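Local coordinates for malate Synthase (Haloferax volcanii, PDB 3OYZ), which catalyses the magnesium-dependent Claisen condensation of acetyl-CoA with glyoxylate and the hydrolysis of the resulting malyl-CoA to malate and CoA in the glyoxylate cycle, at residues R84-W87 and E93-Y96; Q97-M102 and D134-I139; T203-A208 and K383-D388. All coordinates share one frame; numbering follows the deposited sequence.

Interaction 1 (R84-W87 and E93-Y96); sequences RMVW and ETRY. With ACO (acetyl coenzyme *a), chain B; PYR (pyruvic acid), chain C.
One face of the Trp87 indole carries the aliphatic part of Arg95. Arg95 CG sits 3.6 Å from the centroid of the six-membered ring of Trp87, only 6° off the ring normal, a CH-pi contact. Arg95 CD comes down over the CZ2 side of the same ring, 3.4 Å from Trp87 CZ2. The edge of the other flat group, the Arg84 guanidinium, faces the ligands. Arg84 NH1 donates to O3 of pyruvate at 2.8 Å, and Arg84 NH2 donates to the thioester O of acetyl-CoA at 2.9 Å. Both bonds are nearly straight. Arg84 binds glyoxylate and acetyl-CoA, and pyruvate probably stands in for glyoxylate here. Asp49 and Glu51 form salt bridges with Arg84 NH2 and help to hold the group in position.

Arg84 lies near the start of the loop that follows strand 80-81. In a TIM barrel such loops leave the C-terminal ends of the strands, where the active site lies. This one folds back onto the first turn of helix 92-105. Thr94 CG2 lies against its backbone, 3.5 Å from Trp87 N. Val86 meets the same methyl, with its CB 3.8 Å from Thr94 CG2.

The chain of Arg95 bends at CG-CD (chi3 -67°), and its guanidinium plane stands 55° from the indole. Arg95 NH1 bonds to the carbonyl of His88. Trp87 NE1 is hydrogen-bonded to Asp129 OD2 of helix 127-143.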
loop_
_atom_site.group_PDB
_atom_site.type_symbol
_atom_site.label_atom_id
_atom_site.label_comp_id
_atom_site.label_asym_id
_atom_site.label_seq_id
_atom_site.Cartn_x
_atom_site.Cartn_y
_atom_site.Cartn_z
ATOM N N ARG A 84 4.486 6.841 -28.203
ATOM C CA ARG A 84 3.604 7.524 -27.242
ATOM C C ARG A 84 2.953 8.719 -27.934
ATOM O O ARG A 84 3.666 9.620 -28.408
ATOM C CB ARG A 84 4.350 7.946 -25.957
ATOM C CG ARG A 84 3.438 8.763 -24.944
ATOM C CD ARG A 84 3.918 8.665 -23.532
ATOM N NE ARG A 84 5.064 9.552 -23.285
ATOM C CZ ARG A 84 5.474 9.970 -22.095
ATOM N NH1 ARG A 84 4.869 9.657 -20.921
ATOM N NH2 ARG A 84 6.487 10.805 -22.073
ATOM N N MET A 85 1.613 8.759 -27.908
ATOM C CA MET A 85 0.806 9.844 -28.431
ATOM C C MET A 85 0.438 10.815 -27.301
ATOM O O MET A 85 0.483 10.478 -26.096
ATOM C CB MET A 85 -0.465 9.238 -29.058
ATOM C CG MET A 85 -0.078 8.149 -30.040
ATOM S SD MET A 85 0.387 8.867 -31.686
ATOM C CE MET A 85 2.137 9.072 -31.414
ATOM N N VAL A 86 -0.080 11.979 -27.666
ATOM C CA VAL A 86 -0.559 12.843 -26.577
ATOM C C VAL A 86 -1.957 12.380 -26.116
ATOM O O VAL A 86 -2.646 11.723 -26.893
ATOM C CB VAL A 86 -0.609 14.347 -26.925
ATOM C CG1 VAL A 86 0.819 14.857 -27.183
ATOM C CG2 VAL A 86 -1.480 14.601 -28.162
ATOM N N TRP A 87 -2.291 12.637 -24.861
ATOM C CA TRP A 87 -3.637 12.321 -24.314
ATOM C C TRP A 87 -3.809 13.049 -22.999
ATOM O O TRP A 87 -2.860 13.370 -22.275
ATOM C CB TRP A 87 -3.789 10.801 -24.094
ATOM C CG TRP A 87 -5.150 10.324 -23.617
ATOM C CD1 TRP A 87 -5.585 10.194 -22.298
ATOM C CD2 TRP A 87 -6.244 9.920 -24.457
ATOM N NE1 TRP A 87 -6.889 9.718 -22.306
ATOM C CE2 TRP A 87 -7.297 9.512 -23.597
ATOM C CE3 TRP A 87 -6.409 9.820 -25.847
ATOM C CZ2 TRP A 87 -8.515 9.043 -24.082
ATOM C CZ3 TRP A 87 -7.623 9.345 -26.356
ATOM C CH2 TRP A 87 -8.692 9.084 -25.454
ATOM N N GLU A 93 -9.299 18.274 -26.320
ATOM C CA GLU A 93 -8.485 18.750 -27.499
ATOM C C GLU A 93 -7.266 17.872 -27.590
ATOM O O GLU A 93 -6.919 17.417 -28.686
ATOM C CB GLU A 93 -7.926 20.189 -27.283
ATOM C CG GLU A 93 -9.033 21.231 -27.325
ATOM C CD GLU A 93 -9.693 21.514 -25.955
ATOM O OE1 GLU A 93 -9.560 20.713 -24.956
ATOM O OE2 GLU A 93 -10.332 22.602 -25.940
ATOM N N THR A 94 -6.661 17.573 -26.441
ATOM C CA THR A 94 -5.505 16.676 -26.415
ATOM C C THR A 94 -5.850 15.260 -26.810
ATOM O O THR A 94 -5.092 14.645 -27.579
ATOM C CB THR A 94 -4.807 16.693 -25.075
ATOM O OG1 THR A 94 -4.614 18.043 -24.646
ATOM C CG2 THR A 94 -3.489 15.910 -24.988
ATOM N N ARG A 95 -7.000 14.727 -26.368
ATOM C CA ARG A 95 -7.398 13.382 -26.798
ATOM C C ARG A 95 -7.525 13.369 -28.314
ATOM O O ARG A 95 -7.202 12.403 -28.996
ATOM C CB ARG A 95 -8.807 13.050 -26.177
ATOM C CG ARG A 95 -8.570 12.848 -24.645
ATOM C CD ARG A 95 -9.785 12.173 -23.960
ATOM N NE ARG A 95 -10.975 13.014 -23.935
ATOM C CZ ARG A 95 -11.341 13.862 -22.975
ATOM N NH1 ARG A 95 -10.531 14.150 -21.948
ATOM N NH2 ARG A 95 -12.539 14.447 -23.064
ATOM N N TYR A 96 -8.203 14.382 -28.840
ATOM C CA TYR A 96 -8.470 14.408 -30.290
ATOM C C TYR A 96 -7.147 14.484 -31.072
ATOM O O TYR A 96 -6.965 13.775 -32.028
ATOM C CB TYR A 96 -9.423 15.572 -30.638
ATOM C CG TYR A 96 -9.834 15.629 -32.100
ATOM C CD1 TYR A 96 -10.253 14.488 -32.776
ATOM C CD2 TYR A 96 -9.793 16.820 -32.817
ATOM C CE1 TYR A 96 -10.658 14.492 -34.093
ATOM C CE2 TYR A 96 -10.145 16.828 -34.190
ATOM C CZ TYR A 96 -10.608 15.679 -34.801
ATOM O OH TYR A 96 -10.983 15.575 -36.138
HETATM N N1A ACO B . 16.960 8.376 -27.659
HETATM C C2A ACO B . 17.844 8.330 -28.675
HETATM N N3A ACO B . 19.120 8.718 -28.498
HETATM C C4A ACO B . 19.593 9.193 -27.318
HETATM C C5A ACO B . 18.645 9.251 -26.184
HETATM C C6A ACO B . 17.247 8.844 -26.423
HETATM N N6A ACO B . 16.398 8.960 -25.367
HETATM N N7A ACO B . 19.304 9.745 -25.129
HETATM C C8A ACO B . 20.567 10.006 -25.544
HETATM N N9A ACO B . 20.752 9.635 -26.818
HETATM C C1B ACO B . 22.056 9.774 -27.542
HETATM C C2B ACO B . 22.694 11.085 -27.104
HETATM O O2B ACO B . 22.182 12.140 -27.916
HETATM C C3B ACO B . 24.176 10.821 -27.283
HETATM O O3B ACO B . 24.347 10.952 -28.698
HETATM P P3B ACO B . 25.752 11.313 -29.478
HETATM O O7A ACO B . 26.102 9.921 -29.981
HETATM O O8A ACO B . 26.571 11.896 -28.344
HETATM O O9A ACO B . 25.418 12.340 -30.537
HETATM C C4B ACO B . 24.289 9.359 -26.882
HETATM O O4B ACO B . 23.019 8.764 -27.185
HETATM C C5B ACO B . 24.528 9.201 -25.385
HETATM O O5B ACO B . 23.746 10.202 -24.731
HETATM P P1A ACO B . 23.938 10.564 -23.180
HETATM O O1A ACO B . 25.235 11.229 -22.846
HETATM O O2A ACO B . 23.720 9.258 -22.473
HETATM O O3A ACO B . 22.789 11.573 -22.706
HETATM P P2A ACO B . 22.791 13.125 -23.107
HETATM O O4A ACO B . 23.155 12.991 -24.551
HETATM O O5A ACO B . 23.426 13.885 -21.962
HETATM O O6A ACO B . 21.247 13.630 -23.018
HETATM C CBP ACO B . 18.900 13.598 -22.283
HETATM C CCP ACO B . 20.374 13.436 -21.894
HETATM C CDP ACO B . 18.635 14.993 -22.848
HETATM C CEP ACO B . 18.089 13.465 -21.000
HETATM C CAP ACO B . 18.456 12.594 -23.354
HETATM O OAP ACO B . 18.951 11.344 -22.896
HETATM C C9P ACO B . 16.954 12.478 -23.519
HETATM O O9P ACO B . 16.321 13.394 -24.055
HETATM N N8P ACO B . 16.383 11.365 -23.029
HETATM C C7P ACO B . 14.944 11.183 -23.167
HETATM C C6P ACO B . 14.118 12.074 -22.227
HETATM C C5P ACO B . 12.699 11.544 -22.323
HETATM O O5P ACO B . 12.455 10.579 -23.046
HETATM N N4P ACO B . 11.804 12.152 -21.545
HETATM C C3P ACO B . 10.404 11.776 -21.450
HETATM C C2P ACO B . 10.224 10.418 -20.768
HETATM S S1P ACO B . 10.107 10.930 -19.079
HETATM C C ACO B . 8.554 11.503 -18.767
HETATM O O ACO B . 7.767 11.820 -19.638
HETATM C CH3 ACO B . 8.180 11.668 -17.326
HETATM C C PYR C . 6.010 10.720 -16.049
HETATM O O PYR C . 5.073 11.584 -15.946
HETATM O OXT PYR C . 6.652 10.259 -15.036
HETATM C CA PYR C . 6.221 10.176 -17.316
HETATM O O3 PYR C . 5.479 10.548 -18.321
HETATM C CB PYR C . 7.234 9.109 -17.508
#

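Interaction 2 (Q97-M102 and D134-I139); sequences QGFQHM and DEFFTI
Helices 92-105 and 127-143 run side by side in nearly the same direction, the short axes of 97-102 and 134-139 inclined by 25° and 10.2 Å apart at closest approach. They are neighbouring outer helices of the TIM barrel, and strand 118-121 lies between them in sequence. No hydrogen bond joins the two segments; the contact is apolar.

Phe99 and Phe136 point at each other and form an offset stack. Their centroids are 4.3 Å apart and the planes tilt by 24°. Phe136 CD1 lies over the rim of the Phe99 ring, 3.3 Å from Phe99 CD1. In return, Phe99 CB sits over the centre of the Phe136 ring, 4.0 Å from its centroid. With Phe99 CG trans to its own N (chi1 171°), the Phe99 ring is directed at helix 127-143. Ile139 CG2 adds a contact at 3.6 Å from Phe99 CZ. Val140, one residue on, also touches Phe99.

A second cluster lies on the side of the strands. Met102 reaches across to one face of Phe137, in a Met-aromatic contact. Phe119 of strand 118-121 touches both of these side chains, and Ile121 also packs on Phe137. This joins the helix pair to the barrel wall. Met102 SD stands 4.3 Å from the centroid of the Phe137 ring, slightly off the normal. Met102 CE is more nearly central, 3.9 Å from the same centroid.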
loop_
_atom_site.group_PDB
_atom_site.type_symbol
_atom_site.label_atom_id
_atom_site.label_comp_id
_atom_site.label_asym_id
_atom_site.label_seq_id
_atom_site.Cartn_x
_atom_site.Cartn_y
_atom_site.Cartn_z
ATOM N N GLN A 97 -6.219 15.299 -30.608
ATOM C CA GLN A 97 -4.892 15.415 -31.228
ATOM C C GLN A 97 -4.175 14.064 -31.240
ATOM O O GLN A 97 -3.651 13.646 -32.289
ATOM C CB GLN A 97 -4.165 16.554 -30.522
ATOM C CG GLN A 97 -2.713 16.723 -31.063
ATOM C CD GLN A 97 -2.711 17.229 -32.508
ATOM O OE1 GLN A 97 -2.642 18.444 -32.682
ATOM N NE2 GLN A 97 -2.858 16.344 -33.520
ATOM N N GLY A 98 -4.279 13.269 -30.161
ATOM C CA GLY A 98 -3.534 12.009 -30.114
ATOM C C GLY A 98 -4.214 11.032 -31.017
ATOM O O GLY A 98 -3.559 10.304 -31.747
ATOM N N PHE A 99 -5.543 11.071 -31.061
ATOM C CA PHE A 99 -6.173 10.237 -32.039
ATOM C C PHE A 99 -5.792 10.659 -33.498
ATOM O O PHE A 99 -5.591 9.787 -34.322
ATOM C CB PHE A 99 -7.674 10.492 -31.907
ATOM C CG PHE A 99 -8.506 9.859 -32.997
ATOM C CD1 PHE A 99 -8.405 8.522 -33.283
ATOM C CD2 PHE A 99 -9.397 10.640 -33.715
ATOM C CE1 PHE A 99 -9.178 7.908 -34.287
ATOM C CE2 PHE A 99 -10.195 10.069 -34.714
ATOM C CZ PHE A 99 -10.098 8.693 -34.993
ATOM N N GLN A 100 -5.849 11.940 -33.852
ATOM C CA GLN A 100 -5.496 12.270 -35.257
ATOM C C GLN A 100 -4.085 11.834 -35.647
ATOM O O GLN A 100 -3.886 11.268 -36.716
ATOM C CB GLN A 100 -5.597 13.765 -35.526
ATOM C CG GLN A 100 -6.889 14.413 -35.075
ATOM C CD GLN A 100 -6.834 15.951 -35.212
ATOM O OE1 GLN A 100 -6.587 16.674 -34.241
ATOM N NE2 GLN A 100 -7.083 16.455 -36.425
ATOM N N HIS A 101 -3.137 12.025 -34.734
ATOM C CA HIS A 101 -1.771 11.512 -34.949
ATOM C C HIS A 101 -1.755 10.018 -35.111
ATOM O O HIS A 101 -1.017 9.581 -36.001
ATOM C CB HIS A 101 -0.720 12.050 -33.954
ATOM C CG HIS A 101 -0.365 13.495 -34.176
ATOM N ND1 HIS A 101 0.114 14.338 -33.192
ATOM C CD2 HIS A 101 -0.443 14.257 -35.300
ATOM C CE1 HIS A 101 0.342 15.545 -33.691
ATOM N NE2 HIS A 101 0.025 15.506 -34.970
ATOM N N MET A 102 -2.549 9.207 -34.377
ATOM C CA MET A 102 -2.424 7.771 -34.534
ATOM C C MET A 102 -2.997 7.384 -35.859
ATOM O O MET A 102 -2.595 6.369 -36.483
ATOM C CB MET A 102 -3.294 6.926 -33.536
ATOM C CG MET A 102 -2.883 7.029 -32.101
ATOM S SD MET A 102 -3.769 5.945 -30.893
ATOM C CE MET A 102 -4.256 4.633 -31.936
ATOM N N ASP A 134 -9.458 3.364 -25.944
ATOM C CA ASP A 134 -9.826 2.142 -26.625
ATOM C C ASP A 134 -10.713 2.310 -27.851
ATOM O O ASP A 134 -10.517 1.651 -28.915
ATOM C CB ASP A 134 -10.482 1.118 -25.678
ATOM C CG ASP A 134 -11.009 -0.075 -26.420
ATOM O OD1 ASP A 134 -10.180 -0.879 -26.891
ATOM O OD2 ASP A 134 -12.234 -0.301 -26.542
ATOM N N GLU A 135 -11.701 3.175 -27.720
ATOM C CA GLU A 135 -12.577 3.395 -28.866
ATOM C C GLU A 135 -11.786 4.042 -30.055
ATOM O O GLU A 135 -12.030 3.649 -31.167
ATOM C CB GLU A 135 -13.736 4.267 -28.464
ATOM C CG GLU A 135 -14.629 4.671 -29.634
ATOM C CD GLU A 135 -15.266 3.495 -30.372
ATOM O OE1 GLU A 135 -15.281 2.318 -29.970
ATOM O OE2 GLU A 135 -15.887 3.815 -31.398
ATOM N N PHE A 136 -10.916 4.995 -29.797
ATOM C CA PHE A 136 -10.032 5.515 -30.857
ATOM C C PHE A 136 -9.142 4.464 -31.494
ATOM O O PHE A 136 -8.980 4.459 -32.717
ATOM C CB PHE A 136 -9.227 6.690 -30.337
ATOM C CG PHE A 136 -10.064 7.897 -30.100
ATOM C CD1 PHE A 136 -10.926 8.349 -31.099
ATOM C CD2 PHE A 136 -9.931 8.653 -28.940
ATOM C CE1 PHE A 136 -11.644 9.548 -30.924
ATOM C CE2 PHE A 136 -10.668 9.847 -28.747
ATOM C CZ PHE A 136 -11.531 10.268 -29.739
ATOM N N PHE A 137 -8.598 3.526 -30.721
ATOM C CA PHE A 137 -7.816 2.446 -31.300
ATOM C C PHE A 137 -8.707 1.648 -32.252
ATOM O O PHE A 137 -8.279 1.267 -33.386
ATOM C CB PHE A 137 -7.270 1.444 -30.241
ATOM C CG PHE A 137 -6.027 1.847 -29.555
ATOM C CD1 PHE A 137 -4.808 1.231 -29.885
ATOM C CD2 PHE A 137 -6.044 2.862 -28.600
ATOM C CE1 PHE A 137 -3.667 1.639 -29.241
ATOM C CE2 PHE A 137 -4.926 3.279 -27.954
ATOM C CZ PHE A 137 -3.702 2.641 -28.258
ATOM N N THR A 138 -9.919 1.300 -31.801
ATOM C CA THR A 138 -10.834 0.538 -32.637
ATOM C C THR A 138 -11.151 1.314 -33.952
ATOM O O THR A 138 -11.208 0.723 -35.040
ATOM C CB THR A 138 -12.127 0.230 -31.832
ATOM O OG1 THR A 138 -11.727 -0.582 -30.717
ATOM C CG2 THR A 138 -13.064 -0.616 -32.700
ATOM N N ILE A 139 -11.476 2.580 -33.818
ATOM C CA ILE A 139 -11.744 3.382 -35.046
ATOM C C ILE A 139 -10.534 3.398 -36.013
ATOM O O ILE A 139 -10.740 3.132 -37.197
ATOM C CB ILE A 139 -12.193 4.780 -34.668
ATOM C CG1 ILE A 139 -13.681 4.709 -34.204
ATOM C CG2 ILE A 139 -12.091 5.770 -35.867
ATOM C CD1 ILE A 139 -14.049 5.948 -33.389
#

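Interaction 3 (T203-A208 and K383-D388); sequences TGELPA and KDRMWD. With ACO (acetyl coenzyme *a), chain B.
Arg385 NH1 donates to the carbonyl O of Gly204 at 2.8 Å. The bond is bent (142° at the hydrogen), and the donor lies above the carbonyl plane. Glu205 runs antiparallel alongside Arg385 and puts OE1 over one face of the guanidinium. Glu205 OE1 is 4.0 Å from Arg385 NE, a long salt bridge. The oxygen stands well off the guanidinium plane, and the attraction is electrostatic. A water at the guanidinium edge accepts from Arg385 NH1 at 3.0 Å and makes a weak bond to Glu205 OE2. Leu206 CG touches Arg385 NH2.

Arg385 is fully extended from CG to NE (chi3 179°), which carries the guanidinium to the loop. Asp233 holds NE in a second salt bridge. In the loop, Thr203 OG1 accepts from Glu205 N in an ST turn.

Farther along the strand, Met386 CG packs 3.5 Å from CEP of acetyl-CoA. Asp388, probably the proton acceptor, has OD1 4.1 Å from CH3 of acetyl-CoA.

The contact ties the loop after helix 190-197, on which Leu206 rests, to a two-stranded antiparallel sheet separate from the barrel. There strand 382-387 pairs with strand 364-369. The chain continues into helix 389-395, with Asp388 at its N-cap.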
loop_
_atom_site.group_PDB
_atom_site.type_symbol
_atom_site.label_atom_id
_atom_site.label_comp_id
_atom_site.label_asym_id
_atom_site.label_seq_id
_atom_site.Cartn_x
_atom_site.Cartn_y
_atom_site.Cartn_z
ATOM N N THR A 203 14.802 17.798 -1.321
ATOM C CA THR A 203 15.646 17.958 -2.513
ATOM C C THR A 203 14.918 18.232 -3.854
ATOM O O THR A 203 15.533 18.705 -4.806
ATOM C CB THR A 203 16.614 16.743 -2.648
ATOM O OG1 THR A 203 15.887 15.559 -3.029
ATOM C CG2 THR A 203 17.304 16.427 -1.310
ATOM N N GLY A 204 13.630 17.899 -3.998
ATOM C CA GLY A 204 13.001 18.074 -5.301
ATOM C C GLY A 204 13.115 16.783 -6.059
ATOM O O GLY A 204 12.461 16.649 -7.065
ATOM N N GLU A 205 13.850 15.792 -5.573
ATOM C CA GLU A 205 13.905 14.489 -6.248
ATOM C C GLU A 205 12.525 13.768 -6.077
ATOM O O GLU A 205 11.767 14.078 -5.132
ATOM C CB GLU A 205 14.992 13.585 -5.654
ATOM C CG GLU A 205 16.478 13.960 -5.949
ATOM C CD GLU A 205 16.842 14.408 -7.394
ATOM O OE1 GLU A 205 16.710 13.649 -8.386
ATOM O OE2 GLU A 205 17.315 15.560 -7.559
ATOM N N LEU A 206 12.243 12.822 -6.968
ATOM C CA LEU A 206 10.999 12.051 -6.914
ATOM C C LEU A 206 10.880 11.252 -5.627
ATOM O O LEU A 206 11.835 10.587 -5.205
ATOM C CB LEU A 206 10.968 11.068 -8.080
ATOM C CG LEU A 206 10.852 11.679 -9.458
ATOM C CD1 LEU A 206 10.806 10.472 -10.424
ATOM C CD2 LEU A 206 9.591 12.509 -9.642
ATOM N N PRO A 207 9.704 11.291 -4.958
ATOM C CA PRO A 207 9.482 10.263 -3.951
ATOM C C PRO A 207 9.588 8.841 -4.585
ATOM O O PRO A 207 9.411 8.622 -5.775
ATOM C CB PRO A 207 7.996 10.478 -3.526
ATOM C CG PRO A 207 7.618 11.781 -4.060
ATOM C CD PRO A 207 8.522 12.112 -5.253
ATOM N N ALA A 208 9.772 7.825 -3.765
ATOM C CA ALA A 208 9.905 6.449 -4.226
ATOM C C ALA A 208 8.580 5.717 -4.556
ATOM O O ALA A 208 8.587 4.729 -5.322
ATOM C CB ALA A 208 10.741 5.696 -3.172
ATOM N N LYS A 383 25.835 17.319 -10.549
ATOM C CA LYS A 383 24.681 16.418 -10.388
ATOM C C LYS A 383 23.732 16.658 -11.560
ATOM O O LYS A 383 23.337 17.804 -11.764
ATOM C CB LYS A 383 23.975 16.748 -9.074
ATOM C CG LYS A 383 23.560 15.543 -8.251
ATOM C CD LYS A 383 23.076 16.017 -6.882
ATOM C CE LYS A 383 23.113 14.872 -5.888
ATOM N NZ LYS A 383 24.515 14.570 -5.515
ATOM N N ASP A 384 23.405 15.625 -12.336
ATOM C CA ASP A 384 22.535 15.751 -13.528
ATOM C C ASP A 384 21.146 15.147 -13.283
ATOM O O ASP A 384 21.026 14.055 -12.742
ATOM C CB ASP A 384 23.094 15.026 -14.769
ATOM C CG ASP A 384 24.228 15.770 -15.471
ATOM O OD1 ASP A 384 24.867 16.674 -14.881
ATOM O OD2 ASP A 384 24.493 15.396 -16.634
ATOM N N ARG A 385 20.093 15.820 -13.728
ATOM C CA ARG A 385 18.739 15.250 -13.670
ATOM C C ARG A 385 18.020 15.598 -14.969
ATOM O O ARG A 385 18.086 16.763 -15.400
ATOM C CB ARG A 385 17.990 15.855 -12.489
ATOM C CG ARG A 385 16.648 15.191 -12.236
ATOM C CD ARG A 385 15.760 16.082 -11.384
ATOM N NE ARG A 385 14.484 15.381 -11.197
ATOM C CZ ARG A 385 13.562 15.728 -10.307
ATOM N NH1 ARG A 385 13.775 16.767 -9.520
ATOM N NH2 ARG A 385 12.423 15.059 -10.232
ATOM N N MET A 386 17.397 14.598 -15.605
ATOM C CA MET A 386 16.502 14.814 -16.762
ATOM C C MET A 386 15.288 15.643 -16.329
ATOM O O MET A 386 14.617 15.300 -15.339
ATOM C CB MET A 386 16.111 13.473 -17.395
ATOM C CG MET A 386 15.364 13.507 -18.756
ATOM S SD MET A 386 13.571 13.875 -18.691
ATOM C CE MET A 386 13.002 12.566 -17.563
ATOM N N TRP A 387 15.078 16.774 -17.007
ATOM C CA TRP A 387 13.915 17.649 -16.884
ATOM C C TRP A 387 13.068 17.649 -18.159
ATOM O O TRP A 387 13.590 17.703 -19.298
ATOM C CB TRP A 387 14.249 19.114 -16.582
ATOM C CG TRP A 387 14.503 19.365 -15.126
ATOM C CD1 TRP A 387 15.491 18.805 -14.392
ATOM C CD2 TRP A 387 13.814 20.270 -14.250
ATOM N NE1 TRP A 387 15.458 19.286 -13.101
ATOM C CE2 TRP A 387 14.406 20.151 -12.981
ATOM C CE3 TRP A 387 12.699 21.106 -14.389
ATOM C CZ2 TRP A 387 13.957 20.874 -11.872
ATOM C CZ3 TRP A 387 12.271 21.828 -13.291
ATOM C CH2 TRP A 387 12.891 21.703 -12.050
ATOM N N ASP A 388 11.756 17.561 -17.923
ATOM C CA ASP A 388 10.744 17.855 -18.913
ATOM C C ASP A 388 9.531 18.509 -18.252
ATOM O O ASP A 388 9.606 18.883 -17.075
ATOM C CB ASP A 388 10.462 16.645 -19.803
ATOM C CG ASP A 388 9.860 15.453 -19.069
ATOM O OD1 ASP A 388 9.264 15.580 -17.973
ATOM O OD2 ASP A 388 9.920 14.357 -19.673
HETATM N N1A ACO B . 16.960 8.376 -27.659
HETATM C C2A ACO B . 17.844 8.330 -28.675
HETATM N N3A ACO B . 19.120 8.718 -28.498
HETATM C C4A ACO B . 19.593 9.193 -27.318
HETATM C C5A ACO B . 18.645 9.251 -26.184
HETATM C C6A ACO B . 17.247 8.844 -26.423
HETATM N N6A ACO B . 16.398 8.960 -25.367
HETATM N N7A ACO B . 19.304 9.745 -25.129
HETATM C C8A ACO B . 20.567 10.006 -25.544
HETATM N N9A ACO B . 20.752 9.635 -26.818
HETATM C C1B ACO B . 22.056 9.774 -27.542
HETATM C C2B ACO B . 22.694 11.085 -27.104
HETATM O O2B ACO B . 22.182 12.140 -27.916
HETATM C C3B ACO B . 24.176 10.821 -27.283
HETATM O O3B ACO B . 24.347 10.952 -28.698
HETATM P P3B ACO B . 25.752 11.313 -29.478
HETATM O O7A ACO B . 26.102 9.921 -29.981
HETATM O O8A ACO B . 26.571 11.896 -28.344
HETATM O O9A ACO B . 25.418 12.340 -30.537
HETATM C C4B ACO B . 24.289 9.359 -26.882
HETATM O O4B ACO B . 23.019 8.764 -27.185
HETATM C C5B ACO B . 24.528 9.201 -25.385
HETATM O O5B ACO B . 23.746 10.202 -24.731
HETATM P P1A ACO B . 23.938 10.564 -23.180
HETATM O O1A ACO B . 25.235 11.229 -22.846
HETATM O O2A ACO B . 23.720 9.258 -22.473
HETATM O O3A ACO B . 22.789 11.573 -22.706
HETATM P P2A ACO B . 22.791 13.125 -23.107
HETATM O O4A ACO B . 23.155 12.991 -24.551
HETATM O O5A ACO B . 23.426 13.885 -21.962
HETATM O O6A ACO B . 21.247 13.630 -23.018
HETATM C CBP ACO B . 18.900 13.598 -22.283
HETATM C CCP ACO B . 20.374 13.436 -21.894
HETATM C CDP ACO B . 18.635 14.993 -22.848
HETATM C CEP ACO B . 18.089 13.465 -21.000
HETATM C CAP ACO B . 18.456 12.594 -23.354
HETATM O OAP ACO B . 18.951 11.344 -22.896
HETATM C C9P ACO B . 16.954 12.478 -23.519
HETATM O O9P ACO B . 16.321 13.394 -24.055
HETATM N N8P ACO B . 16.383 11.365 -23.029
HETATM C C7P ACO B . 14.944 11.183 -23.167
HETATM C C6P ACO B . 14.118 12.074 -22.227
HETATM C C5P ACO B . 12.699 11.544 -22.323
HETATM O O5P ACO B . 12.455 10.579 -23.046
HETATM N N4P ACO B . 11.804 12.152 -21.545
HETATM C C3P ACO B . 10.404 11.776 -21.450
HETATM C C2P ACO B . 10.224 10.418 -20.768
HETATM S S1P ACO B . 10.107 10.930 -19.079
HETATM C C ACO B . 8.554 11.503 -18.767
HETATM O O ACO B . 7.767 11.820 -19.638
HETATM C CH3 ACO B . 8.180 11.668 -17.326
HETATM O O HOH W 1 16.162 18.464 -8.889
#

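From the N terminus, interaction 1 comes first and closes a short loop, joining the exit of strand 80-81 to the start of helix 92-105. Interaction 2 continues on that helix and closes a longer loop through strand 118-121 to helix 127-143. The two touch: Trp87 packs on Phe136, and Met85 on Met102. Interaction 3 closes the longest loop, from the segment after helix 190-197 to strand 382-387, outside the eight-stranded sheet. The three follow in series, and none nests or crosses. Interactions 1 and 3 lie on opposite sides of the chain's centre, yet both touch acetyl-CoA. Interaction 2 lies farther out.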